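Local coordinates for protein acetylxylan esterase / glucomannan deacetylase (Cellvibrio japonicus, PDB 2W9X) that removes acetyl groups from plant cell wall polysaccharides, deacetylating glucomannan with a large preference over xylan, at residues 321-326 against 346-351. Numbering follows the deposited sequence.
Sequences EQIVFK and ANLLIT
The ring of Phe325, the one flat side chain at this contact, turns neither face nor edge to Leu348: the leucine meets the phenylalanine at its CB, which lies 3.9 Å from Leu348 CD2. With chi1 at 59°, CG of Phe325 sits between the backbone N and the carbonyl carbon, and this carries the ring away from the helix. The large apolar ring suits the buried site where it packs on Met292, Ser294 and Tyr330.

Two residues earlier on the same side of the strand, Ile323 extends its longer branch, CG1 anti to the carbonyl carbon, until CD1 comes within 3.9 Å of Leu349 CD2; these two side chains meet at a slant. The shorter branch gives a looser touch, Ile323 CG2 to Leu348 CD2 at 4.5 Å, so beta-branching lets one residue meet both leucines. Leu348 spans both strand residues with one methyl, though it is itself largely exposed. Leu349, buried between the strand and Phe180 and Thr184 of helix 180-187, suits a branched apolar side chain.

Strand 320-325 is one of the two edge strands, within this chain, of the parallel sheet of this SGNH-hydrolase domain. The axes of strand 321-325 and helix 346-351 run roughly antiparallel, at 151°, and approach to 10.6 Å. The side chain of Phe325 lies about 10 Å from those of Ser151, the inferred nucleophile, and His336.

No hydrogen bond joins the two segments; Glu321 OE2 bonds His352 NE2 just beyond. Between the segments themselves, methyl and methylene contacts impose little direction, leaving fit and exclusion of water.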
ATOM      1  N   GLU B 321      -3.843   0.423   1.151  1.00 39.50           N
ATOM      2  CA  GLU B 321      -2.465   0.812   1.395  1.00 40.48           C
ATOM      3  C   GLU B 321      -2.364   2.046   2.305  1.00 39.64           C
ATOM      4  O   GLU B 321      -3.341   2.781   2.495  1.00 39.67           O
ATOM      5  CB  GLU B 321      -1.695   0.987   0.072  1.00 40.80           C
ATOM      6  CG  GLU B 321      -2.334   1.933  -0.924  1.00 43.37           C
ATOM      7  CD  GLU B 321      -1.885   1.712  -2.391  1.00 42.94           C
ATOM      8  OE1 GLU B 321      -0.818   1.097  -2.668  1.00 45.00           O
ATOM      9  OE2 GLU B 321      -2.618   2.200  -3.278  1.00 43.81           O
ATOM     10  N   GLN B 322      -1.186   2.256   2.880  1.00 38.78           N
ATOM     11  CA  GLN B 322      -0.953   3.388   3.759  1.00 37.90           C
ATOM     12  C   GLN B 322      -0.071   4.424   3.074  1.00 38.16           C
ATOM     13  O   GLN B 322       0.863   4.063   2.339  1.00 37.69           O
ATOM     14  CB  GLN B 322      -0.290   2.898   5.053  1.00 38.73           C
ATOM     15  CG  GLN B 322       0.118   3.993   6.060  1.00 37.30           C
ATOM     16  CD  GLN B 322       0.617   3.414   7.365  1.00 37.71           C
ATOM     17  OE1 GLN B 322       1.178   2.316   7.386  1.00 38.94           O
ATOM     18  NE2 GLN B 322       0.421   4.151   8.472  1.00 36.74           N
ATOM     19  N   ILE B 323      -0.388   5.700   3.304  1.00 37.62           N
ATOM     20  CA  ILE B 323       0.502   6.825   2.971  1.00 38.13           C
ATOM     21  C   ILE B 323       0.770   7.598   4.256  1.00 37.74           C
ATOM     22  O   ILE B 323      -0.171   7.924   5.021  1.00 38.64           O
ATOM     23  CB  ILE B 323      -0.074   7.751   1.859  1.00 38.27           C
ATOM     24  CG1 ILE B 323      -0.083   7.020   0.500  1.00 37.26           C
ATOM     25  CG2 ILE B 323       0.716   9.085   1.778  1.00 37.81           C
ATOM     26  CD1 ILE B 323      -0.687   7.852  -0.655  1.00 39.99           C
ATOM     27  N   VAL B 324       2.054   7.812   4.539  1.00 37.68           N
ATOM     28  CA  VAL B 324       2.475   8.674   5.651  1.00 37.62           C
ATOM     29  C   VAL B 324       3.125   9.919   5.062  1.00 38.08           C
ATOM     30  O   VAL B 324       4.147   9.822   4.348  1.00 37.87           O
ATOM     31  CB  VAL B 324       3.462   7.972   6.596  1.00 36.85           C
ATOM     32  CG1 VAL B 324       3.868   8.911   7.713  1.00 39.12           C
ATOM     33  CG2 VAL B 324       2.847   6.676   7.134  1.00 35.20           C
ATOM     34  N   PHE B 325       2.532  11.083   5.330  1.00 37.68           N
ATOM     35  CA  PHE B 325       3.074  12.309   4.742  1.00 37.47           C
ATOM     36  C   PHE B 325       3.989  13.033   5.717  1.00 38.31           C
ATOM     37  O   PHE B 325       3.830  12.921   6.945  1.00 37.44           O
ATOM     38  CB  PHE B 325       1.984  13.227   4.148  1.00 37.03           C
ATOM     39  CG  PHE B 325       0.930  13.672   5.132  1.00 37.38           C
ATOM     40  CD1 PHE B 325       1.166  14.736   6.010  1.00 37.12           C
ATOM     41  CD2 PHE B 325      -0.327  13.064   5.141  1.00 37.74           C
ATOM     42  CE1 PHE B 325       0.170  15.149   6.905  1.00 36.37           C
ATOM     43  CE2 PHE B 325      -1.317  13.487   6.030  1.00 36.96           C
ATOM     44  CZ  PHE B 325      -1.065  14.523   6.894  1.00 35.15           C
ATOM     45  N   LYS B 326       4.961  13.747   5.147  1.00 38.03           N
ATOM     46  CA  LYS B 326       6.069  14.353   5.885  1.00 38.90           C
ATOM     47  C   LYS B 326       6.426  15.709   5.273  1.00 38.72           C
ATOM     48  O   LYS B 326       6.133  15.971   4.097  1.00 37.80           O
ATOM     49  CB  LYS B 326       7.326  13.464   5.794  1.00 38.91           C
ATOM     50  CG  LYS B 326       7.145  11.983   6.207  1.00 39.52           C
ATOM     51  CD  LYS B 326       8.423  11.196   5.920  1.00 39.49           C
ATOM     52  CE  LYS B 326       9.638  11.697   6.742  1.00 40.08           C
ATOM     53  NZ  LYS B 326       9.260  11.844   8.174  1.00 40.73           N
ATOM     54  N   ALA B 346      -1.216  16.760  -2.679  1.00 28.85           N
ATOM     55  CA  ALA B 346      -1.848  16.422  -3.957  1.00 29.79           C
ATOM     56  C   ALA B 346      -0.847  15.757  -4.887  1.00 30.77           C
ATOM     57  O   ALA B 346      -1.132  14.706  -5.466  1.00 31.42           O
ATOM     58  CB  ALA B 346      -2.451  17.663  -4.593  1.00 29.35           C
ATOM     59  N   ASN B 347       0.346  16.348  -5.000  1.00 31.78           N
ATOM     60  CA  ASN B 347       1.398  15.795  -5.863  1.00 32.18           C
ATOM     61  C   ASN B 347       1.779  14.403  -5.431  1.00 32.12           C
ATOM     62  O   ASN B 347       2.016  13.535  -6.266  1.00 32.53           O
ATOM     63  CB  ASN B 347       2.646  16.702  -5.895  1.00 32.67           C
ATOM     64  CG  ASN B 347       2.355  18.088  -6.429  1.00 34.30           C
ATOM     65  OD1 ASN B 347       1.353  18.307  -7.116  1.00 37.78           O
ATOM     66  ND2 ASN B 347       3.226  19.042  -6.105  1.00 34.64           N
ATOM     67  N   LEU B 348       1.831  14.189  -4.119  1.00 32.31           N
ATOM     68  CA  LEU B 348       2.104  12.866  -3.552  1.00 32.82           C
ATOM     69  C   LEU B 348       1.068  11.832  -4.019  1.00 32.37           C
ATOM     70  O   LEU B 348       1.408  10.730  -4.470  1.00 32.08           O
ATOM     71  CB  LEU B 348       2.043  12.971  -2.027  1.00 33.54           C
ATOM     72  CG  LEU B 348       2.996  12.293  -1.056  1.00 35.02           C
ATOM     73  CD1 LEU B 348       4.449  12.586  -1.437  1.00 38.60           C
ATOM     74  CD2 LEU B 348       2.690  12.836   0.328  1.00 34.28           C
ATOM     75  N   LEU B 349      -0.199  12.204  -3.876  1.00 32.07           N
ATOM     76  CA  LEU B 349      -1.331  11.361  -4.268  1.00 31.90           C
ATOM     77  C   LEU B 349      -1.394  11.133  -5.785  1.00 32.37           C
ATOM     78  O   LEU B 349      -1.586  10.001  -6.248  1.00 32.29           O
ATOM     79  CB  LEU B 349      -2.624  12.007  -3.765  1.00 31.52           C
ATOM     80  CG  LEU B 349      -2.957  11.852  -2.276  1.00 30.50           C
ATOM     81  CD1 LEU B 349      -4.100  12.764  -1.924  1.00 29.64           C
ATOM     82  CD2 LEU B 349      -3.331  10.403  -1.973  1.00 33.11           C
ATOM     83  N   ILE B 350      -1.230  12.212  -6.551  1.00 32.81           N
ATOM     84  CA  ILE B 350      -1.224  12.126  -8.020  1.00 33.31           C
ATOM     85  C   ILE B 350      -0.185  11.131  -8.549  1.00 33.92           C
ATOM     86  O   ILE B 350      -0.510  10.247  -9.357  1.00 34.38           O
ATOM     87  CB  ILE B 350      -1.037  13.519  -8.664  1.00 33.66           C
ATOM     88  CG1 ILE B 350      -2.258  14.390  -8.381  1.00 32.45           C
ATOM     89  CG2 ILE B 350      -0.709  13.395 -10.188  1.00 34.70           C
ATOM     90  CD1 ILE B 350      -2.024  15.910  -8.492  1.00 33.27           C
ATOM     91  N   THR B 351       1.052  11.264  -8.076  1.00 34.40           N
ATOM     92  CA  THR B 351       2.141  10.361  -8.433  1.00 35.04           C
ATOM     93  C   THR B 351       1.842   8.915  -8.032  1.00 35.07           C
ATOM     94  O   THR B 351       2.104   7.984  -8.797  1.00 35.00           O
ATOM     95  CB  THR B 351       3.473  10.829  -7.784  1.00 35.53           C
ATOM     96  OG1 THR B 351       3.678  12.215  -8.087  1.00 36.66           O
ATOM     97  CG2 THR B 351       4.666  10.023  -8.290  1.00 36.60           C
TER